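Local atomic coordinates of uncharacterized protein (Bacteroides caccae, PDB entry 4L7A), a protein that is of unknown function but probably hydrolyses peptide bonds with a bound zinc ion, as a putative metallopeptidase of the Peptidase_MA clan. Residues F186-A191 against I199-A204; D159-S164 against S193-D198; T86-P91 against H151-Y156. One frame throughout, in Å; residues are numbered along the deposited sequence.

Contact 1: F186-A191 against I199-A204; sequences FVTPYA and IAEVTA
Glu-201 of helix 195-208 projects into the ST motif that begins at Thr-188, joining the 186-191 loop to this helix. Thr-188 OG1 accepts from Ala-191 N, with an N-H...O angle of 151°, and donates to Glu-201 OE1 at 2.6 Å, through the lone pair of OE1 that points away from OE2. The glutamate reaches it by a bend at chi2 (-72°), and the two side chains cross at about a right angle. Tyr-190 meets the same carboxylate with its ring edge, CD2 lying 4.0 Å from Glu-201 CD and the two planes 73° apart. Lower on the side chain, Ala-191 CB packs 3.7 Å from Glu-201 CB. Lys-140 forms a salt bridge with OE1, while OE2 bonds to ND1 of His-144, the first histidine of an HExxH sequence; if His-144 binds zinc, as in related metallopeptidases, Glu-201 would probably be its second-shell partner. One residue further on, Val-202 CG2 touches Val-187 CG2 at 4.0 Å, an apolar contact on the flank of the helix. At Thr-203 the helix is bonded internally: its OG1, 2.8 Å from Ile-199 O, and its backbone N approach that oxygen from opposite faces of the carbonyl plane.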
ATOM      1  N   PHE A 186      -4.587  -8.242 -17.816  1.00 23.31           N
ATOM      2  CA  PHE A 186      -3.749  -8.103 -16.613  1.00 21.13           C
ATOM      3  C   PHE A 186      -3.312  -6.661 -16.479  1.00 21.09           C
ATOM      4  O   PHE A 186      -2.729  -6.091 -17.440  1.00 22.16           O
ATOM      5  CB  PHE A 186      -2.504  -8.997 -16.730  1.00 21.60           C
ATOM      6  CG  PHE A 186      -2.823 -10.482 -16.773  1.00 21.95           C
ATOM      7  CD1 PHE A 186      -3.674 -11.051 -15.824  1.00 22.07           C
ATOM      8  CD2 PHE A 186      -2.303 -11.285 -17.749  1.00 20.76           C
ATOM      9  CE1 PHE A 186      -3.975 -12.381 -15.859  1.00 23.07           C
ATOM     10  CE2 PHE A 186      -2.611 -12.627 -17.783  1.00 22.19           C
ATOM     11  CZ  PHE A 186      -3.464 -13.167 -16.865  1.00 23.27           C
ATOM     12  N   VAL A 187      -3.582  -6.065 -15.309  1.00 20.29           N
ATOM     13  CA  VAL A 187      -3.221  -4.682 -15.064  1.00 19.07           C
ATOM     14  C   VAL A 187      -1.730  -4.413 -14.889  1.00 18.94           C
ATOM     15  O   VAL A 187      -1.299  -3.285 -15.060  1.00 18.07           O
ATOM     16  CB  VAL A 187      -4.001  -4.047 -13.880  1.00 19.64           C
ATOM     17  CG1 VAL A 187      -5.492  -3.889 -14.241  1.00 19.33           C
ATOM     18  CG2 VAL A 187      -3.844  -4.849 -12.554  1.00 19.52           C
ATOM     19  N   THR A 188      -0.956  -5.434 -14.551  1.00 19.50           N
ATOM     20  CA  THR A 188       0.486  -5.363 -14.422  1.00 19.36           C
ATOM     21  C   THR A 188       1.048  -6.726 -14.767  1.00 20.63           C
ATOM     22  O   THR A 188       0.330  -7.718 -14.764  1.00 23.21           O
ATOM     23  CB  THR A 188       0.921  -5.093 -12.940  1.00 19.88           C
ATOM     24  OG1 THR A 188       0.422  -6.117 -12.066  1.00 19.02           O
ATOM     25  CG2 THR A 188       0.467  -3.782 -12.479  1.00 19.47           C
ATOM     26  N   PRO A 189       2.344  -6.818 -15.013  1.00 20.97           N
ATOM     27  CA  PRO A 189       2.953  -8.157 -15.206  1.00 20.57           C
ATOM     28  C   PRO A 189       2.706  -9.086 -14.054  1.00 19.90           C
ATOM     29  O   PRO A 189       2.364 -10.251 -14.267  1.00 21.55           O
ATOM     30  CB  PRO A 189       4.445  -7.841 -15.295  1.00 21.82           C
ATOM     31  CG  PRO A 189       4.463  -6.484 -15.967  1.00 22.29           C
ATOM     32  CD  PRO A 189       3.279  -5.736 -15.350  1.00 21.68           C
ATOM     33  N   TYR A 190       2.852  -8.583 -12.825  1.00 19.59           N
ATOM     34  CA  TYR A 190       2.626  -9.397 -11.620  1.00 19.73           C
ATOM     35  C   TYR A 190       1.206  -9.934 -11.472  1.00 19.47           C
ATOM     36  O   TYR A 190       0.999 -11.042 -10.975  1.00 20.37           O
ATOM     37  CB  TYR A 190       3.000  -8.574 -10.376  1.00 21.02           C
ATOM     38  CG  TYR A 190       3.115  -9.371  -9.131  1.00 20.65           C
ATOM     39  CD1 TYR A 190       3.884 -10.501  -9.082  1.00 22.54           C
ATOM     40  CD2 TYR A 190       2.555  -8.946  -7.974  1.00 22.17           C
ATOM     41  CE1 TYR A 190       4.017 -11.218  -7.914  1.00 23.65           C
ATOM     42  CE2 TYR A 190       2.681  -9.683  -6.791  1.00 20.93           C
ATOM     43  CZ  TYR A 190       3.405 -10.768  -6.767  1.00 22.53           C
ATOM     44  OH  TYR A 190       3.548 -11.470  -5.584  1.00 23.22           O
ATOM     45  N   ALA A 191       0.232  -9.177 -11.938  1.00 19.17           N
ATOM     46  CA  ALA A 191      -1.168  -9.646 -11.973  1.00 18.84           C
ATOM     47  C   ALA A 191      -1.352 -10.851 -12.872  1.00 19.44           C
ATOM     48  O   ALA A 191      -2.219 -11.700 -12.616  1.00 20.93           O
ATOM     49  CB  ALA A 191      -2.088  -8.556 -12.405  1.00 18.29           C
ATOM     50  N   ILE A 199      -6.193 -10.445  -8.485  1.00 19.34           N
ATOM     51  CA  ILE A 199      -7.191  -9.678  -7.827  1.00 20.12           C
ATOM     52  C   ILE A 199      -6.590  -8.650  -6.806  1.00 19.88           C
ATOM     53  O   ILE A 199      -7.112  -7.526  -6.703  1.00 20.58           O
ATOM     54  CB  ILE A 199      -8.267 -10.564  -7.238  1.00 21.37           C
ATOM     55  CG1 ILE A 199      -9.384  -9.681  -6.710  1.00 22.56           C
ATOM     56  CG2 ILE A 199      -7.713 -11.558  -6.178  1.00 22.38           C
ATOM     57  CD1 ILE A 199     -10.594 -10.455  -6.225  1.00 24.70           C
ATOM     58  N   ALA A 200      -5.486  -8.979  -6.113  1.00 18.21           N
ATOM     59  CA  ALA A 200      -4.845  -8.009  -5.242  1.00 16.70           C
ATOM     60  C   ALA A 200      -4.308  -6.805  -6.053  1.00 17.05           C
ATOM     61  O   ALA A 200      -4.396  -5.677  -5.594  1.00 16.51           O
ATOM     62  CB  ALA A 200      -3.699  -8.637  -4.402  1.00 17.60           C
ATOM     63  N   GLU A 201      -3.805  -7.073  -7.263  1.00 17.05           N
ATOM     64  CA  GLU A 201      -3.284  -6.029  -8.149  1.00 18.30           C
ATOM     65  C   GLU A 201      -4.380  -5.157  -8.726  1.00 17.54           C
ATOM     66  O   GLU A 201      -4.212  -3.938  -8.813  1.00 16.10           O
ATOM     67  CB  GLU A 201      -2.477  -6.625  -9.287  1.00 18.63           C
ATOM     68  CG  GLU A 201      -1.074  -7.161  -8.876  1.00 20.54           C
ATOM     69  CD  GLU A 201      -0.109  -6.012  -8.556  1.00 22.75           C
ATOM     70  OE1 GLU A 201       0.489  -5.495  -9.525  1.00 25.63           O
ATOM     71  OE2 GLU A 201       0.010  -5.606  -7.371  1.00 22.41           O
ATOM     72  N   VAL A 202      -5.492  -5.759  -9.131  1.00 18.09           N
ATOM     73  CA  VAL A 202      -6.594  -4.966  -9.657  1.00 18.90           C
ATOM     74  C   VAL A 202      -7.032  -4.005  -8.579  1.00 18.79           C
ATOM     75  O   VAL A 202      -7.168  -2.839  -8.805  1.00 19.43           O
ATOM     76  CB  VAL A 202      -7.726  -5.856 -10.175  1.00 21.42           C
ATOM     77  CG1 VAL A 202      -8.981  -5.031 -10.467  1.00 21.46           C
ATOM     78  CG2 VAL A 202      -7.280  -6.588 -11.412  1.00 21.07           C
ATOM     79  N   THR A 203      -7.206  -4.488  -7.362  1.00 19.74           N
ATOM     80  CA  THR A 203      -7.629  -3.660  -6.242  1.00 18.89           C
ATOM     81  C   THR A 203      -6.639  -2.535  -5.925  1.00 17.73           C
ATOM     82  O   THR A 203      -7.016  -1.363  -5.795  1.00 17.29           O
ATOM     83  CB  THR A 203      -7.785  -4.544  -4.955  1.00 20.24           C
ATOM     84  OG1 THR A 203      -8.611  -5.692  -5.211  1.00 20.61           O
ATOM     85  CG2 THR A 203      -8.391  -3.739  -3.812  1.00 21.14           C
ATOM     86  N   ALA A 204      -5.341  -2.876  -5.817  1.00 18.54           N
ATOM     87  CA  ALA A 204      -4.303  -1.922  -5.479  1.00 17.44           C
ATOM     88  C   ALA A 204      -4.057  -0.902  -6.591  1.00 19.10           C
ATOM     89  O   ALA A 204      -3.790   0.291  -6.296  1.00 18.73           O
ATOM     90  CB  ALA A 204      -3.011  -2.632  -5.193  1.00 17.54           C
TER

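Contact 2: D159-S164 against S193-D198; sequences DYDKIS and SKPSED
Tyr-160 and Asp-198 join the short helix 160-163 to the first turn of helix 195-208 through one buried polar bond. Tyr-160 OH donates to Asp-198 OD1 at 2.8 Å from above the carboxylate, 71° out of its plane. The carboxylate stands at the ring edge, with Tyr-160 CE1 3.7 Å from Asp-198 CG and the planes 81° apart. With CG anti to the backbone N in Asp-198 (chi1 -176°), the acid extends toward the tyrosine, and its OD2 is held separately by Tyr-168 OH and Lys-232 NZ. A phenylalanine in place of Tyr-160 would probably leave Asp-198 OD1 without this donor, so that only the partners of OD2 named here would still restrain the carboxylate. Packing is also close where Asp-161 crosses Pro-195 at about a right angle: Asp-161 OD1 lies 3.1 Å from Pro-195 CB, and the same oxygen accepts from Tyr-156 OH.

The outer side is looser and more polar. Lys-194, at the N-cap, folds its NZ back to Glu-197 OE1 at 3.0 Å, a salt bridge whose hydrogen bond is weak, and donates to Ser-196 OG at 3.3 Å. On the other segment, Lys-162 NZ and Asp-159 OD1 form only a long salt bridge of 3.7 Å. Among the neighbouring elements, Tyr-160 is wedged between helix 195-208, where it touches Ile-199 and Val-202, and helix 211-244, where it meets Lys-232 and Met-235; Ile-163 packs on Ile-228 and Gln-231 of that same long helix.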
ATOM      1  N   ASP A 159     -15.190 -17.770  -9.331  1.00 28.35           N
ATOM      2  CA  ASP A 159     -15.266 -17.452 -10.766  1.00 29.21           C
ATOM      3  C   ASP A 159     -14.217 -16.437 -11.273  1.00 26.30           C
ATOM      4  O   ASP A 159     -13.956 -16.411 -12.459  1.00 26.10           O
ATOM      5  CB  ASP A 159     -16.667 -16.973 -11.139  1.00 31.77           C
ATOM      6  CG  ASP A 159     -17.708 -18.108 -11.193  1.00 34.75           C
ATOM      7  OD1 ASP A 159     -17.381 -19.327 -11.142  1.00 35.61           O
ATOM      8  OD2 ASP A 159     -18.879 -17.741 -11.315  1.00 37.64           O
ATOM      9  N   TYR A 160     -13.592 -15.647 -10.395  1.00 24.14           N
ATOM     10  CA  TYR A 160     -12.557 -14.692 -10.808  1.00 23.23           C
ATOM     11  C   TYR A 160     -11.445 -15.439 -11.483  1.00 23.94           C
ATOM     12  O   TYR A 160     -10.905 -14.983 -12.511  1.00 21.94           O
ATOM     13  CB  TYR A 160     -11.979 -13.903  -9.609  1.00 23.44           C
ATOM     14  CG  TYR A 160     -11.059 -12.794  -9.984  1.00 23.33           C
ATOM     15  CD1 TYR A 160      -9.727 -13.038 -10.252  1.00 24.45           C
ATOM     16  CD2 TYR A 160     -11.512 -11.482 -10.060  1.00 22.87           C
ATOM     17  CE1 TYR A 160      -8.888 -11.993 -10.621  1.00 23.94           C
ATOM     18  CE2 TYR A 160     -10.699 -10.454 -10.386  1.00 22.05           C
ATOM     19  CZ  TYR A 160      -9.398 -10.700 -10.681  1.00 23.69           C
ATOM     20  OH  TYR A 160      -8.595  -9.651 -11.026  1.00 23.21           O
ATOM     21  N   ASP A 161     -11.099 -16.574 -10.894  1.00 24.73           N
ATOM     22  CA  ASP A 161      -9.999 -17.377 -11.359  1.00 26.98           C
ATOM     23  C   ASP A 161     -10.180 -17.859 -12.769  1.00 29.17           C
ATOM     24  O   ASP A 161      -9.197 -18.091 -13.456  1.00 30.74           O
ATOM     25  CB  ASP A 161      -9.839 -18.592 -10.466  1.00 29.02           C
ATOM     26  CG  ASP A 161      -9.377 -18.237  -9.062  1.00 29.34           C
ATOM     27  OD1 ASP A 161      -9.270 -17.068  -8.685  1.00 32.32           O
ATOM     28  OD2 ASP A 161      -9.134 -19.141  -8.270  1.00 35.49           O
ATOM     29  N   LYS A 162     -11.414 -18.028 -13.218  1.00 30.09           N
ATOM     30  CA  LYS A 162     -11.628 -18.545 -14.564  1.00 35.45           C
ATOM     31  C   LYS A 162     -11.429 -17.505 -15.644  1.00 34.94           C
ATOM     32  O   LYS A 162     -11.154 -17.862 -16.796  1.00 34.12           O
ATOM     33  CB  LYS A 162     -13.066 -19.040 -14.750  1.00 38.01           C
ATOM     34  CG  LYS A 162     -13.436 -20.173 -13.874  1.00 41.86           C
ATOM     35  CD  LYS A 162     -14.884 -20.516 -14.152  1.00 46.07           C
ATOM     36  CE  LYS A 162     -15.363 -21.646 -13.284  1.00 48.74           C
ATOM     37  NZ  LYS A 162     -16.766 -21.951 -13.701  1.00 52.72           N
ATOM     38  N   ILE A 163     -11.614 -16.233 -15.292  1.00 30.13           N
ATOM     39  CA  ILE A 163     -11.650 -15.183 -16.301  1.00 30.45           C
ATOM     40  C   ILE A 163     -10.411 -15.244 -17.224  1.00 28.05           C
ATOM     41  O   ILE A 163     -10.549 -15.250 -18.435  1.00 27.23           O
ATOM     42  CB  ILE A 163     -11.802 -13.797 -15.686  1.00 29.92           C
ATOM     43  CG1 ILE A 163     -13.187 -13.685 -15.045  1.00 30.78           C
ATOM     44  CG2 ILE A 163     -11.693 -12.718 -16.749  1.00 31.00           C
ATOM     45  CD1 ILE A 163     -13.324 -12.557 -14.091  1.00 29.88           C
ATOM     46  N   SER A 164      -9.235 -15.364 -16.660  1.00 26.51           N
ATOM     47  CA  SER A 164      -8.013 -15.413 -17.468  1.00 26.61           C
ATOM     48  C   SER A 164      -7.318 -16.771 -17.408  1.00 27.27           C
ATOM     49  O   SER A 164      -6.135 -16.863 -17.658  1.00 28.01           O
ATOM     50  CB  SER A 164      -7.063 -14.327 -17.008  1.00 26.34           C
ATOM     51  OG  SER A 164      -7.509 -13.022 -17.319  1.00 25.22           O
ATOM     52  N   SER A 193       0.537 -13.425 -12.832  1.00 22.38           N
ATOM     53  CA  SER A 193       1.212 -14.600 -12.271  1.00 22.90           C
ATOM     54  C   SER A 193       0.199 -15.693 -11.828  1.00 24.94           C
ATOM     55  O   SER A 193       0.255 -16.849 -12.263  1.00 24.90           O
ATOM     56  CB  SER A 193       2.099 -14.177 -11.080  1.00 22.82           C
ATOM     57  OG  SER A 193       1.378 -13.407 -10.122  1.00 21.58           O
ATOM     58  N   LYS A 194      -0.730 -15.297 -10.959  1.00 24.92           N
ATOM     59  CA  LYS A 194      -1.637 -16.210 -10.320  1.00 27.20           C
ATOM     60  C   LYS A 194      -2.931 -15.430 -10.000  1.00 25.25           C
ATOM     61  O   LYS A 194      -2.867 -14.236  -9.650  1.00 23.92           O
ATOM     62  CB  LYS A 194      -0.879 -16.644  -9.044  1.00 32.16           C
ATOM     63  CG  LYS A 194      -1.092 -17.974  -8.497  1.00 38.64           C
ATOM     64  CD  LYS A 194       0.146 -18.526  -7.725  1.00 38.39           C
ATOM     65  CE  LYS A 194       0.688 -17.724  -6.516  1.00 41.53           C
ATOM     66  NZ  LYS A 194      -0.203 -17.516  -5.271  1.00 43.00           N
ATOM     67  N   PRO A 195      -4.110 -16.082 -10.077  1.00 24.53           N
ATOM     68  CA  PRO A 195      -5.339 -15.350  -9.763  1.00 24.76           C
ATOM     69  C   PRO A 195      -5.316 -14.604  -8.442  1.00 24.69           C
ATOM     70  O   PRO A 195      -5.856 -13.506  -8.367  1.00 24.22           O
ATOM     71  CB  PRO A 195      -6.429 -16.459  -9.721  1.00 25.67           C
ATOM     72  CG  PRO A 195      -5.881 -17.556 -10.489  1.00 24.89           C
ATOM     73  CD  PRO A 195      -4.394 -17.489 -10.424  1.00 24.51           C
ATOM     74  N   SER A 196      -4.747 -15.177  -7.385  1.00 24.31           N
ATOM     75  CA  SER A 196      -4.763 -14.461  -6.071  1.00 23.84           C
ATOM     76  C   SER A 196      -3.944 -13.136  -6.132  1.00 21.71           C
ATOM     77  O   SER A 196      -4.299 -12.141  -5.509  1.00 19.47           O
ATOM     78  CB  SER A 196      -4.223 -15.356  -4.957  1.00 24.95           C
ATOM     79  OG  SER A 196      -2.872 -15.649  -5.290  1.00 27.22           O
ATOM     80  N   GLU A 197      -2.872 -13.109  -6.908  1.00 21.87           N
ATOM     81  CA  GLU A 197      -2.137 -11.859  -7.120  1.00 21.91           C
ATOM     82  C   GLU A 197      -2.856 -10.892  -8.074  1.00 20.36           C
ATOM     83  O   GLU A 197      -2.798  -9.657  -7.893  1.00 20.90           O
ATOM     84  CB  GLU A 197      -0.672 -12.097  -7.506  1.00 23.30           C
ATOM     85  CG  GLU A 197       0.202 -12.297  -6.258  1.00 27.15           C
ATOM     86  CD  GLU A 197      -0.173 -13.533  -5.528  1.00 30.20           C
ATOM     87  OE1 GLU A 197       0.064 -14.616  -6.124  1.00 34.24           O
ATOM     88  OE2 GLU A 197      -0.766 -13.430  -4.415  1.00 34.73           O
ATOM     89  N   ASP A 198      -3.554 -11.453  -9.057  1.00 20.11           N
ATOM     90  CA  ASP A 198      -4.336 -10.699 -10.039  1.00 20.14           C
ATOM     91  C   ASP A 198      -5.392  -9.842  -9.313  1.00 19.58           C
ATOM     92  O   ASP A 198      -5.422  -8.624  -9.453  1.00 19.91           O
ATOM     93  CB  ASP A 198      -4.967 -11.679 -11.044  1.00 21.01           C
ATOM     94  CG  ASP A 198      -5.719 -11.016 -12.177  1.00 21.71           C
ATOM     95  OD1 ASP A 198      -6.054  -9.818 -12.127  1.00 24.82           O
ATOM     96  OD2 ASP A 198      -5.962 -11.724 -13.174  1.00 22.13           O
TER

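Contact 3: T86-P91 against H151-Y156; sequences TRACAP and HQKKNY
Lys-153 places CG opposite its carbonyl carbon (chi1 -71°), runs extended through its middle bonds and bends at the last torsion (chi4 58°), which turns NZ onto Ala-88 O. The ammonium donates there at 3.2 Å, lying in the carbonyl plane with a C=O...N angle of 154°. The end of the chain passes alongside the acceptor, so CE also comes within 3.4 Å of Ala-88 O. Apolar support is slight: Ala-88 CB and Lys-153 CD are 4.4 Å apart, and the two segments together bury 76 Å².

The contact joins two helix C-termini. Ala-88 closes helix 83-88 and Lys-153 closes helix 131-153, the helix that carries His-144 of the HExxH sequence; the next residues, Cys-89 and Lys-154, leave helical geometry. Trp-244 of helix 211-244 touches both Ala-88 and Lys-153, and it forms a cation-pi pair with Lys-154.

Chemically this is a lysine donating to the last carbonyl of helix 83-88: the positive ammonium would probably be favoured by the partial negative charge there, although one bond from an exposed lysine is likely to be a modest tether.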
ATOM      1  N   THR A  86     -10.972  -1.314   8.573  1.00 23.45           N
ATOM      2  CA  THR A  86      -9.549  -0.944   8.630  1.00 22.71           C
ATOM      3  C   THR A  86      -8.776  -1.909   9.470  1.00 22.91           C
ATOM      4  O   THR A  86      -7.724  -2.385   9.050  1.00 23.53           O
ATOM      5  CB  THR A  86      -9.362   0.492   9.154  1.00 22.46           C
ATOM      6  OG1 THR A  86     -10.220   1.350   8.413  1.00 21.50           O
ATOM      7  CG2 THR A  86      -7.919   0.982   8.983  1.00 22.11           C
ATOM      8  N   ARG A  87      -9.316  -2.239  10.639  1.00 23.73           N
ATOM      9  CA  ARG A  87      -8.662  -3.175  11.527  1.00 24.73           C
ATOM     10  C   ARG A  87      -8.566  -4.544  10.910  1.00 23.56           C
ATOM     11  O   ARG A  87      -7.651  -5.279  11.225  1.00 23.40           O
ATOM     12  CB  ARG A  87      -9.363  -3.254  12.913  1.00 26.91           C
ATOM     13  CG  ARG A  87      -9.133  -1.987  13.759  1.00 30.40           C
ATOM     14  CD  ARG A  87     -10.182  -1.798  14.881  1.00 33.55           C
ATOM     15  NE  ARG A  87     -10.018  -2.844  15.884  1.00 37.35           N
ATOM     16  CZ  ARG A  87      -9.041  -2.890  16.809  1.00 42.56           C
ATOM     17  NH1 ARG A  87      -8.088  -1.955  16.895  1.00 43.57           N
ATOM     18  NH2 ARG A  87      -9.011  -3.881  17.687  1.00 43.98           N
ATOM     19  N   ALA A  88      -9.533  -4.929  10.073  1.00 23.93           N
ATOM     20  CA  ALA A  88      -9.549  -6.292   9.541  1.00 24.62           C
ATOM     21  C   ALA A  88      -8.414  -6.589   8.569  1.00 25.57           C
ATOM     22  O   ALA A  88      -8.069  -7.734   8.405  1.00 28.24           O
ATOM     23  CB  ALA A  88     -10.882  -6.610   8.865  1.00 24.87           C
ATOM     24  N   CYS A  89      -7.876  -5.579   7.893  1.00 25.13           N
ATOM     25  CA  CYS A  89      -6.782  -5.801   6.970  1.00 24.54           C
ATOM     26  C   CYS A  89      -5.489  -5.066   7.316  1.00 24.18           C
ATOM     27  O   CYS A  89      -4.700  -4.806   6.437  1.00 25.58           O
ATOM     28  CB  CYS A  89      -7.217  -5.452   5.553  1.00 23.79           C
ATOM     29  SG  CYS A  89      -7.964  -3.855   5.322  1.00 23.93           S
ATOM     30  N   ALA A  90      -5.294  -4.716   8.586  1.00 23.31           N
ATOM     31  CA  ALA A  90      -4.132  -3.949   8.998  1.00 21.72           C
ATOM     32  C   ALA A  90      -2.958  -4.848   9.218  1.00 20.25           C
ATOM     33  O   ALA A  90      -3.105  -5.977   9.545  1.00 21.27           O
ATOM     34  CB  ALA A  90      -4.419  -3.168  10.274  1.00 23.66           C
ATOM     35  N   PRO A  91      -1.757  -4.346   8.976  1.00 20.27           N
ATOM     36  CA  PRO A  91      -0.638  -5.155   9.366  1.00 21.18           C
ATOM     37  C   PRO A  91      -0.543  -5.123  10.897  1.00 23.27           C
ATOM     38  O   PRO A  91      -1.103  -4.250  11.522  1.00 22.01           O
ATOM     39  CB  PRO A  91       0.556  -4.400   8.769  1.00 20.05           C
ATOM     40  CG  PRO A  91       0.161  -2.982   8.828  1.00 21.22           C
ATOM     41  CD  PRO A  91      -1.379  -2.951   8.680  1.00 20.75           C
ATOM     42  N   HIS A 151      -8.906 -11.033   1.437  1.00 19.67           N
ATOM     43  CA  HIS A 151      -9.206 -12.288   0.721  1.00 20.32           C
ATOM     44  C   HIS A 151      -9.054 -13.533   1.550  1.00 22.05           C
ATOM     45  O   HIS A 151      -9.839 -14.427   1.383  1.00 23.18           O
ATOM     46  CB  HIS A 151      -8.399 -12.420  -0.530  1.00 19.14           C
ATOM     47  CG  HIS A 151      -8.556 -11.241  -1.431  1.00 18.76           C
ATOM     48  ND1 HIS A 151      -7.591 -10.863  -2.323  1.00 19.43           N
ATOM     49  CD2 HIS A 151      -9.566 -10.338  -1.547  1.00 18.63           C
ATOM     50  CE1 HIS A 151      -7.988  -9.758  -2.950  1.00 19.84           C
ATOM     51  NE2 HIS A 151      -9.205  -9.443  -2.522  1.00 19.38           N
ATOM     52  N   GLN A 152      -8.077 -13.557   2.448  1.00 24.30           N
ATOM     53  CA  GLN A 152      -7.876 -14.668   3.385  1.00 28.43           C
ATOM     54  C   GLN A 152      -9.020 -14.787   4.370  1.00 27.76           C
ATOM     55  O   GLN A 152      -9.491 -15.883   4.634  1.00 27.29           O
ATOM     56  CB  GLN A 152      -6.555 -14.521   4.164  1.00 31.11           C
ATOM     57  CG  GLN A 152      -5.322 -14.649   3.258  1.00 37.21           C
ATOM     58  CD  GLN A 152      -3.933 -14.548   3.983  1.00 44.59           C
ATOM     59  OE1 GLN A 152      -3.648 -13.600   4.734  1.00 46.76           O
ATOM     60  NE2 GLN A 152      -3.071 -15.531   3.726  1.00 47.40           N
ATOM     61  N   LYS A 153      -9.497 -13.653   4.874  1.00 27.31           N
ATOM     62  CA  LYS A 153     -10.589 -13.675   5.834  1.00 27.87           C
ATOM     63  C   LYS A 153     -11.934 -13.954   5.194  1.00 27.96           C
ATOM     64  O   LYS A 153     -12.757 -14.690   5.761  1.00 27.57           O
ATOM     65  CB  LYS A 153     -10.661 -12.374   6.571  1.00 28.22           C
ATOM     66  CG  LYS A 153      -9.518 -12.135   7.557  1.00 28.56           C
ATOM     67  CD  LYS A 153      -9.864 -10.897   8.315  1.00 30.76           C
ATOM     68  CE  LYS A 153      -9.077 -10.753   9.584  1.00 33.33           C
ATOM     69  NZ  LYS A 153      -7.669 -10.738   9.282  1.00 33.75           N
ATOM     70  N   LYS A 154     -12.197 -13.353   4.032  1.00 25.76           N
ATOM     71  CA  LYS A 154     -13.415 -13.630   3.272  1.00 25.28           C
ATOM     72  C   LYS A 154     -13.066 -13.894   1.822  1.00 24.46           C
ATOM     73  O   LYS A 154     -12.742 -12.962   1.056  1.00 20.96           O
ATOM     74  CB  LYS A 154     -14.416 -12.482   3.396  1.00 26.94           C
ATOM     75  CG  LYS A 154     -14.921 -12.277   4.781  1.00 27.94           C
ATOM     76  CD  LYS A 154     -15.927 -11.180   4.851  1.00 28.65           C
ATOM     77  CE  LYS A 154     -16.128 -10.829   6.292  1.00 30.50           C
ATOM     78  NZ  LYS A 154     -17.141  -9.819   6.398  1.00 32.71           N
ATOM     79  N   ASN A 155     -13.130 -15.162   1.435  1.00 24.83           N
ATOM     80  CA  ASN A 155     -12.652 -15.560   0.129  1.00 25.93           C
ATOM     81  C   ASN A 155     -13.372 -14.836  -1.005  1.00 25.26           C
ATOM     82  O   ASN A 155     -14.592 -14.622  -0.927  1.00 24.76           O
ATOM     83  CB  ASN A 155     -12.776 -17.061  -0.020  1.00 28.26           C
ATOM     84  CG  ASN A 155     -11.733 -17.798   0.827  1.00 30.27           C
ATOM     85  OD1 ASN A 155     -10.814 -17.200   1.427  1.00 31.14           O
ATOM     86  ND2 ASN A 155     -11.883 -19.080   0.898  1.00 31.16           N
ATOM     87  N   TYR A 156     -12.630 -14.473  -2.051  1.00 23.99           N
ATOM     88  CA  TYR A 156     -13.223 -13.810  -3.204  1.00 26.02           C
ATOM     89  C   TYR A 156     -13.942 -14.865  -4.061  1.00 28.71           C
ATOM     90  O   TYR A 156     -13.691 -16.051  -3.873  1.00 29.41           O
ATOM     91  CB  TYR A 156     -12.169 -13.008  -4.000  1.00 26.28           C
ATOM     92  CG  TYR A 156     -11.043 -13.838  -4.610  1.00 26.37           C
ATOM     93  CD1 TYR A 156     -11.259 -14.510  -5.798  1.00 25.70           C
ATOM     94  CD2 TYR A 156      -9.787 -13.957  -3.999  1.00 25.13           C
ATOM     95  CE1 TYR A 156     -10.313 -15.254  -6.342  1.00 25.54           C
ATOM     96  CE2 TYR A 156      -8.818 -14.767  -4.553  1.00 25.14           C
ATOM     97  CZ  TYR A 156      -9.100 -15.382  -5.731  1.00 25.42           C
ATOM     98  OH  TYR A 156      -8.202 -16.165  -6.380  1.00 27.01           O
TER

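In the fold
Contact 1 is buried, contact 2 partly so, and contact 3 lies at the surface. Contacts 1 and 2 share helix 195-208 and have centres about 10 Å apart: the first uses its middle, the second its start, and Val-202 CG2 comes within 3.4 Å of Tyr-160 OH. Both rely on a hydroxyl donating to a buried carboxylate that has a lysine as a further partner. Contact 3 instead pairs an exposed ammonium with a backbone carbonyl, and buries much less surface. It still reaches the others through helix 131-153 and the chain after it, with His-151 packing on Ile-199 and Tyr-156 reaching the 159-164 segment.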